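Local coordinates for hypothetical protein (Porphyromonas gingivalis W83, PDB 2P3P) that is of unknown function, belongs to the DUF3256 family and binds a magnesium ion, at residues R14-M19 against I68-S73; M80-F85 against Y110-K115; C93-V98 against A103-D108. All blocks are in the same frame, centred on the assembly; numbering follows the deposited sequence. Where two conformers were deposited one is given.

Contact 1 of 3, residues R14-M19 against I68-S73; sequences RCFLAM and IRIQTS
Phe16 lays its ring against Ile68, and most of this small contact is made there. The terminal methyl CD1 of Ile68 sits over one face of the ring, 3.7 Å from the centroid and 22° off the ring normal, a CH-pi contact. It is displaced toward the rim at the root of the ring, so its nearest atom is Phe16 CG, 3.5 Å from Ile68 CD1. With CG of Phe16 anti to the backbone N (chi1 -172°), the ring reaches from the helix toward the strand. Ile70, two residues on and with its side chain on the same side of the strand as that of Ile68, adds a looser touch: its CD1 stands obliquely to the ring, 4.3 Å from Phe16 CE1. The pairing is a helix packed on a sheet, the short N-terminal helix 11-18 resting on strand 67-72 of the seven-stranded antiparallel sheet. No hydrogen bond crosses between the two, and all three touching residues are buried. Leu63, Cys36 of helix 29-39 and selenomethionine Met80 also pack on Phe16, closing in the tight side. Away from it the character changes. Arg14 and Ala18 lie on the exposed side of the helix, while Arg69, which does not touch the helix, forms salt bridges with Glu77 and Glu161, and at the far end of the segment Ser73 is exposed.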
ATOM      1  N   ARG A  14     -15.430  10.777   7.023  0.50  8.45           N
ATOM      2  CA  ARG A  14     -16.572  10.996   6.127  0.50  8.77           C
ATOM      3  C   ARG A  14     -16.555  10.045   4.942  0.50  8.28           C
ATOM      4  O   ARG A  14     -17.548   9.397   4.632  0.50  7.42           O
ATOM      5  CB  ARG A  14     -16.575  12.427   5.605  0.50  8.46           C
ATOM      6  CG  ARG A  14     -16.636  13.479   6.704  0.50  9.41           C
ATOM      7  CD  ARG A  14     -17.385  14.714   6.238  0.50  9.32           C
ATOM      8  NE  ARG A  14     -16.650  15.476   5.229  0.50 11.30           N
ATOM      9  CZ  ARG A  14     -15.628  16.298   5.486  0.50 12.45           C
ATOM     10  NH1 ARG A  14     -15.178  16.464   6.732  0.50 13.01           N
ATOM     11  NH2 ARG A  14     -15.037  16.945   4.480  0.50 12.97           N
ATOM     12  N   CYS A  15     -15.411   9.960   4.279  1.00  9.13           N
ATOM     13  CA  CYS A  15     -15.265   9.109   3.078  1.00  8.35           C
ATOM     14  C   CYS A  15     -15.433   7.638   3.403  1.00  9.17           C
ATOM     15  O   CYS A  15     -16.102   6.901   2.659  1.00  7.99           O
ATOM     16  CB  CYS A  15     -13.910   9.380   2.415  1.00  8.38           C
ATOM     17  SG  CYS A  15     -13.740  11.020   1.760  1.00 10.68           S
ATOM     18  N   PHE A  16     -14.834   7.214   4.512  1.00  8.54           N
ATOM     19  CA  PHE A  16     -14.950   5.836   4.979  1.00  8.94           C
ATOM     20  C   PHE A  16     -16.388   5.439   5.264  1.00  7.73           C
ATOM     21  O   PHE A  16     -16.851   4.327   4.912  1.00  9.28           O
ATOM     22  CB  PHE A  16     -14.136   5.641   6.253  1.00  8.30           C
ATOM     23  CG  PHE A  16     -14.040   4.226   6.688  1.00  9.00           C
ATOM     24  CD1 PHE A  16     -13.440   3.292   5.887  1.00  8.14           C
ATOM     25  CD2 PHE A  16     -14.486   3.833   7.954  1.00  8.04           C
ATOM     26  CE1 PHE A  16     -13.299   1.975   6.296  1.00  8.60           C
ATOM     27  CE2 PHE A  16     -14.333   2.520   8.370  1.00  5.96           C
ATOM     28  CZ  PHE A  16     -13.759   1.591   7.533  1.00  9.30           C
ATOM     29  N   LEU A  17     -17.130   6.324   5.918  1.00  8.28           N
ATOM     30  CA  LEU A  17     -18.502   6.029   6.262  1.00  9.03           C
ATOM     31  C   LEU A  17     -19.363   5.907   4.973  1.00  9.66           C
ATOM     32  O   LEU A  17     -20.261   5.065   4.902  1.00  9.18           O
ATOM     33  CB  LEU A  17     -19.066   7.128   7.145  1.00  9.75           C
ATOM     34  CG  LEU A  17     -18.607   7.191   8.599  1.00 10.11           C
ATOM     35  CD1 LEU A  17     -19.071   8.493   9.228  1.00  9.97           C
ATOM     36  CD2 LEU A  17     -19.171   6.007   9.393  1.00 12.64           C
ATOM     37  N   ALA A  18     -19.095   6.761   3.991  1.00  9.96           N
ATOM     38  CA  ALA A  18     -19.855   6.769   2.714  1.00 10.13           C
ATOM     39  C   ALA A  18     -19.274   5.914   1.579  1.00 10.56           C
ATOM     40  O   ALA A  18     -19.770   5.935   0.443  1.00 10.97           O
ATOM     41  CB  ALA A  18     -20.036   8.206   2.242  1.00 11.74           C
HETATM   42  N   MSE A  19     -18.228   5.149   1.855  1.00 10.52           N
HETATM   43  CA  MSE A  19     -17.630   4.269   0.840  1.00 10.07           C
HETATM   44  C   MSE A  19     -18.665   3.188   0.467  1.00  9.22           C
HETATM   45  O   MSE A  19     -19.240   2.570   1.346  1.00  8.75           O
HETATM   46  CB  MSE A  19     -16.371   3.629   1.422  1.00 10.48           C
HETATM   47  CG  MSE A  19     -15.591   2.714   0.487  1.00 10.95           C
HETATM   48 SE   MSE A  19     -14.058   1.978   1.439  0.80 13.16          SE
HETATM   49  CE  MSE A  19     -15.077   0.968   2.745  1.00 12.28           C
ATOM     50  N   ILE A  68      -6.573   4.802   7.991  1.00  8.65           N
ATOM     51  CA  ILE A  68      -7.253   3.578   8.374  1.00  7.85           C
ATOM     52  C   ILE A  68      -6.415   2.402   7.833  1.00  8.17           C
ATOM     53  O   ILE A  68      -6.049   2.386   6.653  1.00  7.72           O
ATOM     54  CB  ILE A  68      -8.684   3.544   7.782  1.00  8.16           C
ATOM     55  CG1 ILE A  68      -9.533   4.634   8.475  1.00  7.04           C
ATOM     56  CG2 ILE A  68      -9.276   2.130   7.848  1.00  9.58           C
ATOM     57  CD1 ILE A  68     -10.811   4.901   7.825  1.00  6.99           C
ATOM     58  N   ARG A  69      -6.138   1.427   8.703  1.00  7.15           N
ATOM     59  CA  ARG A  69      -5.367   0.248   8.323  1.00  8.46           C
ATOM     60  C   ARG A  69      -6.196  -0.947   8.704  1.00  8.48           C
ATOM     61  O   ARG A  69      -6.583  -1.102   9.883  1.00  9.95           O
ATOM     62  CB  ARG A  69      -3.993   0.231   9.012  1.00  7.78           C
ATOM     63  CG  ARG A  69      -3.071  -0.939   8.542  1.00  8.97           C
ATOM     64  CD  ARG A  69      -1.758  -1.010   9.329  1.00 10.49           C
ATOM     65  NE  ARG A  69      -0.873   0.156   9.295  1.00 10.96           N
ATOM     66  CZ  ARG A  69      -0.020   0.456   8.325  1.00 13.15           C
ATOM     67  NH1 ARG A  69       0.041  -0.233   7.175  1.00 11.85           N
ATOM     68  NH2 ARG A  69       0.733   1.528   8.470  1.00 14.17           N
ATOM     69  N   ILE A  70      -6.519  -1.739   7.698  1.00  9.12           N
ATOM     70  CA  ILE A  70      -7.332  -2.923   7.834  1.00  8.77           C
ATOM     71  C   ILE A  70      -6.527  -4.204   7.492  1.00  8.14           C
ATOM     72  O   ILE A  70      -5.819  -4.257   6.477  1.00  8.00           O
ATOM     73  CB  ILE A  70      -8.530  -2.794   6.898  1.00  9.12           C
ATOM     74  CG1 ILE A  70      -9.203  -1.420   7.078  1.00  9.63           C
ATOM     75  CG2 ILE A  70      -9.514  -3.849   7.167  1.00 11.61           C
ATOM     76  CD1 ILE A  70     -10.370  -1.210   6.166  1.00 10.37           C
ATOM     77  N   GLN A  71      -6.622  -5.226   8.332  1.00  6.90           N
ATOM     78  CA  GLN A  71      -6.067  -6.514   8.018  1.00  8.42           C
ATOM     79  C   GLN A  71      -7.206  -7.477   7.747  1.00  8.62           C
ATOM     80  O   GLN A  71      -8.152  -7.555   8.532  1.00  9.39           O
ATOM     81  CB  GLN A  71      -5.221  -7.075   9.166  1.00  9.05           C
ATOM     82  CG  GLN A  71      -4.093  -6.094   9.626  1.00 10.51           C
ATOM     83  CD  GLN A  71      -3.028  -5.771   8.559  1.00 14.12           C
ATOM     84  OE1 GLN A  71      -2.401  -4.696   8.609  1.00 11.92           O
ATOM     85  NE2 GLN A  71      -2.830  -6.669   7.605  1.00  9.24           N
ATOM     86  N   THR A  72      -7.107  -8.192   6.630  1.00  8.70           N
ATOM     87  CA  THR A  72      -8.114  -9.175   6.237  1.00  9.27           C
ATOM     88  C   THR A  72      -7.464 -10.515   5.988  1.00 10.75           C
ATOM     89  O   THR A  72      -6.246 -10.605   5.733  1.00 11.23           O
ATOM     90  CB  THR A  72      -8.811  -8.799   4.915  1.00 10.05           C
ATOM     91  OG1 THR A  72      -7.921  -9.007   3.797  1.00  7.98           O
ATOM     92  CG2 THR A  72      -9.335  -7.382   4.946  1.00  9.72           C
ATOM     93  N   SER A  73      -8.288 -11.553   5.971  1.00 11.87           N
ATOM     94  CA  SER A  73      -7.818 -12.895   5.626  0.50 11.76           C
ATOM     95  C   SER A  73      -7.906 -13.175   4.124  1.00 11.93           C
ATOM     96  O   SER A  73      -7.519 -14.241   3.666  1.00 12.98           O
ATOM     97  CB  SER A  73      -8.625 -13.952   6.394  0.50 12.06           C
ATOM     98  OG  SER A  73     -10.028 -13.781   6.238  0.50 10.97           O
TER

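Contact 2 of 3, residues M80-F85 against Y110-K115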
HETATM    1  N   MSE A  80      -5.454   3.224   3.918  1.00  8.87           N
HETATM    2  CA  MSE A  80      -5.985   4.339   3.151  1.00  9.61           C
HETATM    3  C   MSE A  80      -5.832   5.638   3.889  1.00  8.99           C
HETATM    4  O   MSE A  80      -5.862   5.696   5.149  1.00  8.82           O
HETATM    5  CB  MSE A  80      -7.469   4.130   2.805  1.00 10.22           C
HETATM    6  CG  MSE A  80      -8.363   4.193   3.974  1.00  9.50           C
HETATM    7 SE   MSE A  80     -10.270   4.034   3.460  0.80 16.05          SE
HETATM    8  CE  MSE A  80     -10.218   2.188   2.959  1.00 12.07           C
ATOM      9  N   ARG A  81      -5.660   6.685   3.093  1.00  8.90           N
ATOM     10  CA  ARG A  81      -5.396   8.044   3.595  1.00  8.76           C
ATOM     11  C   ARG A  81      -5.906   9.033   2.571  1.00  7.93           C
ATOM     12  O   ARG A  81      -5.964   8.687   1.411  1.00  7.94           O
ATOM     13  CB  ARG A  81      -3.904   8.297   3.758  1.00 10.05           C
ATOM     14  CG  ARG A  81      -3.271   7.563   4.893  1.00 10.43           C
ATOM     15  CD  ARG A  81      -1.978   8.209   5.338  1.00 11.25           C
ATOM     16  NE  ARG A  81      -2.226   9.512   5.944  1.00 12.37           N
ATOM     17  CZ  ARG A  81      -1.332  10.479   5.981  1.00 13.62           C
ATOM     18  NH1 ARG A  81      -0.162  10.322   5.394  1.00 13.48           N
ATOM     19  NH2 ARG A  81      -1.636  11.625   6.567  1.00 15.73           N
ATOM     20  N   ILE A  82      -6.204  10.257   3.012  1.00  7.69           N
ATOM     21  CA  ILE A  82      -6.424  11.408   2.154  1.00  8.65           C
ATOM     22  C   ILE A  82      -5.061  12.045   1.842  1.00  8.92           C
ATOM     23  O   ILE A  82      -4.217  12.202   2.704  1.00 10.34           O
ATOM     24  CB  ILE A  82      -7.328  12.489   2.854  1.00  9.67           C
ATOM     25  CG1 ILE A  82      -8.668  11.907   3.195  1.00 10.41           C
ATOM     26  CG2 ILE A  82      -7.667  13.656   1.887  1.00  9.10           C
ATOM     27  CD1 ILE A  82      -9.465  11.592   1.968  1.00 12.75           C
ATOM     28  N   LEU A  83      -4.902  12.473   0.608  1.00  8.91           N
ATOM     29  CA  LEU A  83      -3.764  13.271   0.157  1.00  8.81           C
ATOM     30  C   LEU A  83      -4.293  14.545  -0.499  1.00  8.05           C
ATOM     31  O   LEU A  83      -5.342  14.559  -1.179  1.00  7.01           O
ATOM     32  CB  LEU A  83      -2.898  12.509  -0.848  1.00  8.64           C
ATOM     33  CG  LEU A  83      -2.308  11.164  -0.451  1.00  9.91           C
ATOM     34  CD1 LEU A  83      -1.628  10.479  -1.644  1.00  9.78           C
ATOM     35  CD2 LEU A  83      -1.364  11.379   0.702  1.00 10.62           C
ATOM     36  N   PRO A  84      -3.594  15.650  -0.281  1.00  8.12           N
ATOM     37  CA  PRO A  84      -4.093  16.905  -0.832  1.00  8.27           C
ATOM     38  C   PRO A  84      -3.875  16.992  -2.320  1.00  9.05           C
ATOM     39  O   PRO A  84      -2.749  16.833  -2.760  1.00  9.68           O
ATOM     40  CB  PRO A  84      -3.237  17.966  -0.131  1.00  7.93           C
ATOM     41  CG  PRO A  84      -2.040  17.302   0.346  1.00  7.74           C
ATOM     42  CD  PRO A  84      -2.353  15.829   0.507  1.00  8.68           C
ATOM     43  N   PHE A  85      -4.931  17.275  -3.080  1.00 11.03           N
ATOM     44  CA  PHE A  85      -4.771  17.475  -4.524  1.00 12.16           C
ATOM     45  C   PHE A  85      -4.461  18.935  -4.782  1.00 13.77           C
ATOM     46  O   PHE A  85      -3.637  19.285  -5.639  1.00 15.18           O
ATOM     47  CB  PHE A  85      -5.990  17.000  -5.344  1.00 10.87           C
ATOM     48  CG  PHE A  85      -5.752  17.117  -6.794  1.00  9.40           C
ATOM     49  CD1 PHE A  85      -5.006  16.156  -7.472  1.00  7.00           C
ATOM     50  CD2 PHE A  85      -6.177  18.250  -7.469  1.00  9.15           C
ATOM     51  CE1 PHE A  85      -4.714  16.315  -8.833  1.00  7.38           C
ATOM     52  CE2 PHE A  85      -5.873  18.425  -8.817  1.00  7.26           C
ATOM     53  CZ  PHE A  85      -5.161  17.471  -9.499  1.00  8.40           C
ATOM     54  N   TYR A 110      -8.701   7.348  -5.671  1.00  8.70           N
ATOM     55  CA  TYR A 110     -10.109   7.697  -5.880  1.00  8.76           C
ATOM     56  C   TYR A 110     -10.336   9.166  -5.627  1.00  8.73           C
ATOM     57  O   TYR A 110      -9.591   9.812  -4.854  1.00  9.24           O
ATOM     58  CB  TYR A 110     -11.042   6.952  -4.933  1.00  8.21           C
ATOM     59  CG  TYR A 110     -11.011   5.475  -4.994  1.00  7.56           C
ATOM     60  CD1 TYR A 110     -11.983   4.760  -5.672  1.00  8.98           C
ATOM     61  CD2 TYR A 110     -10.039   4.789  -4.321  1.00  9.72           C
ATOM     62  CE1 TYR A 110     -11.941   3.355  -5.692  1.00  9.25           C
ATOM     63  CE2 TYR A 110      -9.998   3.453  -4.308  1.00 10.99           C
ATOM     64  CZ  TYR A 110     -10.936   2.725  -4.969  1.00  9.66           C
ATOM     65  OH  TYR A 110     -10.761   1.355  -4.881  1.00  8.90           O
ATOM     66  N   THR A 111     -11.396   9.698  -6.205  1.00  9.16           N
ATOM     67  CA  THR A 111     -11.912  10.977  -5.697  1.00  7.89           C
ATOM     68  C   THR A 111     -12.498  10.764  -4.295  1.00  7.66           C
ATOM     69  O   THR A 111     -12.711   9.630  -3.864  1.00  7.75           O
ATOM     70  CB  THR A 111     -13.007  11.564  -6.597  1.00  7.62           C
ATOM     71  OG1 THR A 111     -14.188  10.753  -6.483  1.00  7.77           O
ATOM     72  CG2 THR A 111     -12.551  11.609  -8.078  1.00  9.17           C
ATOM     73  N   THR A 112     -12.771  11.848  -3.574  1.00  7.97           N
ATOM     74  CA  THR A 112     -13.405  11.717  -2.243  1.00  8.05           C
ATOM     75  C   THR A 112     -14.844  11.167  -2.308  1.00  7.89           C
ATOM     76  O   THR A 112     -15.431  10.816  -1.279  1.00  7.40           O
ATOM     77  CB  THR A 112     -13.330  13.019  -1.449  1.00  7.30           C
ATOM     78  OG1 THR A 112     -13.717  14.120  -2.278  1.00 10.28           O
ATOM     79  CG2 THR A 112     -11.911  13.298  -0.952  1.00  9.53           C
ATOM     80  N   GLU A 113     -15.409  11.124  -3.509  1.00  7.64           N
ATOM     81  CA  GLU A 113     -16.724  10.526  -3.767  1.00  8.11           C
ATOM     82  C   GLU A 113     -16.650   9.117  -4.350  1.00  7.69           C
ATOM     83  O   GLU A 113     -17.658   8.630  -4.926  1.00  8.79           O
ATOM     84  CB  GLU A 113     -17.525  11.380  -4.752  1.00  8.17           C
ATOM     85  CG  GLU A 113     -17.868  12.804  -4.269  1.00 10.55           C
ATOM     86  CD  GLU A 113     -16.611  13.701  -4.195  1.00  9.57           C
ATOM     87  OE1 GLU A 113     -15.889  13.867  -5.196  1.00 11.34           O
ATOM     88  OE2 GLU A 113     -16.314  14.206  -3.096  1.00 11.33           O
ATOM     89  N   TRP A 114     -15.468   8.506  -4.232  1.00  8.00           N
ATOM     90  CA  TRP A 114     -15.165   7.101  -4.600  1.00  8.24           C
ATOM     91  C   TRP A 114     -15.172   6.807  -6.107  1.00  8.72           C
ATOM     92  O   TRP A 114     -15.409   5.677  -6.541  1.00  8.88           O
ATOM     93  CB  TRP A 114     -16.041   6.170  -3.769  1.00  7.34           C
ATOM     94  CG  TRP A 114     -15.654   6.276  -2.321  1.00  7.40           C
ATOM     95  CD1 TRP A 114     -16.314   6.933  -1.331  1.00  6.76           C
ATOM     96  CD2 TRP A 114     -14.474   5.753  -1.742  1.00  2.36           C
ATOM     97  NE1 TRP A 114     -15.616   6.804  -0.142  1.00  5.80           N
ATOM     98  CE2 TRP A 114     -14.492   6.061  -0.387  1.00  4.28           C
ATOM     99  CE3 TRP A 114     -13.419   4.974  -2.245  1.00  5.23           C
ATOM    100  CZ2 TRP A 114     -13.466   5.663   0.487  1.00  5.58           C
ATOM    101  CZ3 TRP A 114     -12.395   4.590  -1.366  1.00  5.63           C
ATOM    102  CH2 TRP A 114     -12.436   4.951  -0.036  1.00  5.81           C
ATOM    103  N   LYS A 115     -14.900   7.840  -6.904  1.00  9.45           N
ATOM    104  CA  LYS A 115     -14.761   7.678  -8.350  1.00  9.97           C
ATOM    105  C   LYS A 115     -13.332   7.239  -8.560  1.00  9.79           C
ATOM    106  O   LYS A 115     -12.439   7.917  -8.087  1.00  9.67           O
ATOM    107  CB  LYS A 115     -15.040   9.009  -9.073  1.00  9.44           C
ATOM    108  CG  LYS A 115     -14.993   8.972 -10.596  1.00 11.98           C
ATOM    109  CD  LYS A 115     -15.149  10.412 -11.166  1.00 11.69           C
ATOM    110  CE  LYS A 115     -15.376  10.435 -12.648  1.00 15.82           C
ATOM    111  NZ  LYS A 115     -14.125  10.182 -13.369  1.00 17.86           N
TER
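A type I beta turn from Thr111 to Trp114, leading out of strand 104-111, brings two side chains up to strand 77-84. Selenomethionine Met80 meets the indole of Trp114 at its edge, near the ring plane, with SE 4.2 Å from CH2. In the second touch, the methyl CG2 of Thr112 meets CD1 of Ile82 at 4.2 Å, the two side chains running at about a right angle to each other. Ile82 gets there by its bend: CG1 is anti to the carbonyl carbon and chi2 is -68°, which carries CD1 nearer the turn than the direction of its CB would suggest. Both touches are apolar and light, and no hydrogen bond crosses. In the antiparallel sheet, strand 90-98 runs between strands 77-84 and 104-111, so the turn reaches past a strand to its second neighbour. The turn itself is well tied. Trp114 N bonds to Thr111 O, and Thr111 OG1 accepts from Glu113 N at 3.2 Å, making an ST turn, and also from Lys115 N at 3.0 Å. Thr112 OG1 donates to Glu113 OE2 at 2.7 Å, from above the carboxylate plane. Trp114 CE3 lies 3.6 Å above one face of the Tyr110 ring, toward its rim, while the indole NE1 bonds to Cys15 O of helix 11-18. Glu11 and Leu12 of that helix also pack on Ile82.

Contact 3 of 3, residues C93-V98 against A103-D108; sequences CVVTTV and ADSRID
Cys93 opens the run by packing, SG against CG2 of Ile107, 3.7 Å away; SG is anti to the backbone N (chi1 178°) and CG2 likewise to its own. Val94 forms a hydrogen-bonded pair with Asp108, its N giving to Asp108 O and its O taking Asp108 N at 2.8 Å. A water bonds to Val94 O, Thr96 OG1 and Asp108 OD2, linking the strands on the face that carries Val94, Thr96 and Arg106. Val95, paired with Ile107 without hydrogen bonds, turns to the other face, where its CG2 lies 4.3 Å from Ile107 CG1. Thr96 pairs with Arg106 through two backbone bonds. Their side chains lie alongside, pointing the same way, with Thr96 CB 3.7 Å from Arg106 NH2. A bend at chi3 (-50°) brings the guanidinium back to Asp108: Arg106 NH1 lies 2.9 Å from Asp108 OD2, a salt bridge made on the syn side of the carboxylate. Thr97 faces Ser105 in a non-hydrogen-bonded pair, yet their side chains are joined: Ser105 OG donates to Thr97 OG1 at 2.7 Å and is itself bonded to Val157 N of the second sheet. Val98 closes the run with Asp104, where the bond from Val98 N to Asp104 O is bent to 136° close to the loop. This is an antiparallel beta hairpin of strands 90-98 and 104-111, with alternating hydrogen-bonded and non-hydrogen-bonded pairs.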
ATOM      1  N   CYS A  93      -6.034   7.736  -1.329  1.00  6.88           N
ATOM      2  CA  CYS A  93      -4.985   6.827  -1.742  1.00  7.31           C
ATOM      3  C   CYS A  93      -5.135   5.573  -0.921  1.00  7.40           C
ATOM      4  O   CYS A  93      -5.199   5.649   0.322  1.00  5.89           O
ATOM      5  CB  CYS A  93      -3.611   7.457  -1.479  1.00  7.96           C
ATOM      6  SG  CYS A  93      -2.205   6.334  -1.928  1.00  8.63           S
ATOM      7  N   VAL A  94      -5.226   4.414  -1.596  1.00  7.33           N
ATOM      8  CA  VAL A  94      -5.486   3.172  -0.895  1.00  7.89           C
ATOM      9  C   VAL A  94      -4.391   2.248  -1.356  1.00  7.89           C
ATOM     10  O   VAL A  94      -4.145   2.127  -2.554  1.00  9.92           O
ATOM     11  CB  VAL A  94      -6.895   2.556  -1.181  1.00  7.34           C
ATOM     12  CG1 VAL A  94      -7.151   1.325  -0.286  1.00  7.34           C
ATOM     13  CG2 VAL A  94      -7.991   3.563  -0.948  1.00  9.71           C
ATOM     14  N   VAL A  95      -3.703   1.640  -0.399  1.00  8.59           N
ATOM     15  CA  VAL A  95      -2.615   0.731  -0.704  1.00  8.24           C
ATOM     16  C   VAL A  95      -3.050  -0.626  -0.168  1.00  9.55           C
ATOM     17  O   VAL A  95      -3.312  -0.787   1.035  1.00  6.78           O
ATOM     18  CB  VAL A  95      -1.250   1.165  -0.055  1.00  7.86           C
ATOM     19  CG1 VAL A  95      -0.132   0.197  -0.453  1.00  7.36           C
ATOM     20  CG2 VAL A  95      -0.874   2.572  -0.416  1.00  8.42           C
ATOM     21  N   THR A  96      -3.127  -1.592  -1.066  1.00  9.30           N
ATOM     22  CA  THR A  96      -3.641  -2.919  -0.717  1.00  8.59           C
ATOM     23  C   THR A  96      -2.527  -3.908  -0.980  1.00  8.68           C
ATOM     24  O   THR A  96      -2.019  -3.996  -2.125  1.00  8.99           O
ATOM     25  CB  THR A  96      -4.892  -3.303  -1.512  1.00  8.93           C
ATOM     26  OG1 THR A  96      -5.917  -2.315  -1.362  1.00  6.38           O
ATOM     27  CG2 THR A  96      -5.427  -4.681  -1.028  1.00  9.24           C
ATOM     28  N   THR A  97      -2.147  -4.649   0.057  1.00  7.66           N
ATOM     29  CA  THR A  97      -0.963  -5.468   0.043  1.00  8.33           C
ATOM     30  C   THR A  97      -1.275  -6.897   0.446  1.00  8.76           C
ATOM     31  O   THR A  97      -1.669  -7.171   1.608  1.00  8.18           O
ATOM     32  CB  THR A  97       0.141  -4.918   1.015  1.00  7.55           C
ATOM     33  OG1 THR A  97       0.437  -3.548   0.748  1.00  9.18           O
ATOM     34  CG2 THR A  97       1.402  -5.756   0.886  1.00  8.98           C
ATOM     35  N   VAL A  98      -1.102  -7.825  -0.494  1.00  9.63           N
ATOM     36  CA  VAL A  98      -1.176  -9.260  -0.129  1.00 10.44           C
ATOM     37  C   VAL A  98       0.125  -9.577   0.640  1.00 11.77           C
ATOM     38  O   VAL A  98       1.191  -9.056   0.306  1.00 11.71           O
ATOM     39  CB  VAL A  98      -1.375 -10.161  -1.364  1.00 11.47           C
ATOM     40  CG1 VAL A  98      -2.591  -9.728  -2.130  1.00 12.20           C
ATOM     41  CG2 VAL A  98      -0.168 -10.099  -2.249  1.00 13.41           C
ATOM     42  N   ALA A 103       4.859 -10.643  -0.404  1.00 11.70           N
ATOM     43  CA  ALA A 103       4.270  -9.329  -0.152  1.00 10.51           C
ATOM     44  C   ALA A 103       4.355  -8.482  -1.420  1.00  9.45           C
ATOM     45  O   ALA A 103       5.408  -8.408  -2.042  1.00  8.89           O
ATOM     46  CB  ALA A 103       4.966  -8.649   1.027  1.00 12.25           C
ATOM     47  N   ASP A 104       3.216  -7.933  -1.838  1.00  9.05           N
ATOM     48  CA  ASP A 104       3.072  -7.231  -3.112  1.00  8.70           C
ATOM     49  C   ASP A 104       1.874  -6.304  -3.000  1.00  8.05           C
ATOM     50  O   ASP A 104       0.784  -6.724  -2.573  1.00  8.84           O
ATOM     51  CB  ASP A 104       2.950  -8.258  -4.250  1.00  8.17           C
ATOM     52  CG  ASP A 104       3.073  -7.638  -5.632  1.00 10.09           C
ATOM     53  OD1 ASP A 104       3.965  -6.763  -5.838  1.00  5.70           O
ATOM     54  OD2 ASP A 104       2.291  -8.066  -6.553  1.00 11.75           O
ATOM     55  N   SER A 105       2.090  -5.035  -3.342  1.00  6.76           N
ATOM     56  CA  SER A 105       1.130  -3.982  -3.133  1.00  7.00           C
ATOM     57  C   SER A 105       0.529  -3.489  -4.455  1.00  5.88           C
ATOM     58  O   SER A 105       1.203  -3.482  -5.475  1.00  6.30           O
ATOM     59  CB  SER A 105       1.817  -2.797  -2.435  1.00  6.06           C
ATOM     60  OG  SER A 105       2.272  -3.149  -1.133  1.00  7.15           O
ATOM     61  N   ARG A 106      -0.716  -2.988  -4.362  1.00  6.90           N
ATOM     62  CA  ARG A 106      -1.361  -2.201  -5.413  1.00  8.27           C
ATOM     63  C   ARG A 106      -1.678  -0.855  -4.779  1.00  7.34           C
ATOM     64  O   ARG A 106      -2.080  -0.809  -3.621  1.00  9.48           O
ATOM     65  CB  ARG A 106      -2.659  -2.860  -5.870  1.00  9.27           C
ATOM     66  CG  ARG A 106      -2.477  -4.236  -6.478  1.00 12.31           C
ATOM     67  CD  ARG A 106      -3.812  -4.890  -6.990  1.00 13.75           C
ATOM     68  NE  ARG A 106      -4.826  -4.811  -5.954  1.00 12.88           N
ATOM     69  CZ  ARG A 106      -5.659  -3.780  -5.836  1.00 13.47           C
ATOM     70  NH1 ARG A 106      -5.584  -2.794  -6.726  1.00  9.61           N
ATOM     71  NH2 ARG A 106      -6.503  -3.702  -4.805  1.00 13.31           N
ATOM     72  N   ILE A 107      -1.433   0.217  -5.492  1.00  7.50           N
ATOM     73  CA  ILE A 107      -1.849   1.554  -5.064  1.00  7.21           C
ATOM     74  C   ILE A 107      -3.012   1.982  -5.990  1.00  7.23           C
ATOM     75  O   ILE A 107      -2.874   2.004  -7.239  1.00  7.32           O
ATOM     76  CB  ILE A 107      -0.715   2.589  -5.151  1.00  7.55           C
ATOM     77  CG1 ILE A 107       0.553   2.118  -4.460  1.00  7.88           C
ATOM     78  CG2 ILE A 107      -1.161   3.917  -4.509  1.00  7.60           C
ATOM     79  CD1 ILE A 107       1.692   3.092  -4.617  1.00  7.48           C
ATOM     80  N   ASP A 108      -4.161   2.274  -5.364  1.00  7.07           N
ATOM     81  CA  ASP A 108      -5.339   2.782  -6.037  1.00  7.15           C
ATOM     82  C   ASP A 108      -5.564   4.241  -5.591  1.00  7.43           C
ATOM     83  O   ASP A 108      -5.229   4.631  -4.476  1.00  7.77           O
ATOM     84  CB  ASP A 108      -6.565   1.896  -5.701  1.00  7.06           C
ATOM     85  CG  ASP A 108      -6.439   0.499  -6.236  1.00  8.22           C
ATOM     86  OD1 ASP A 108      -6.058   0.373  -7.423  1.00 11.84           O
ATOM     87  OD2 ASP A 108      -6.713  -0.467  -5.488  1.00 13.34           O
TER
HETATM   88  O   HOH W   1      -5.212  -0.531  -3.434  1.00 19.11           O
HETATM   89  O   HOH W   2      -3.273  -6.148  -3.639  1.00 17.03           O

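All three contacts reach the seven-stranded antiparallel sheet, whose strands follow one another in chain order, and their centres lie 13 to 15 Å apart. Contact 1 closes before contact 2 opens, and contact 3 is nested inside the loop that contact 2 closes. Contacts 1 and 2 touch: strands 67-72 and 77-84 are neighbours, and helix 11-18 and the turn 111-114 meet directly. Contacts 2 and 3 share strand 104-111 and meet between strands 77-84 and 90-98, while contacts 1 and 3 stay about 6 Å apart at their nearest atoms. Contacts 1 and 2 thus pack the N-terminal helix and the turn on the sheet, while contact 3 is a hairpin within it.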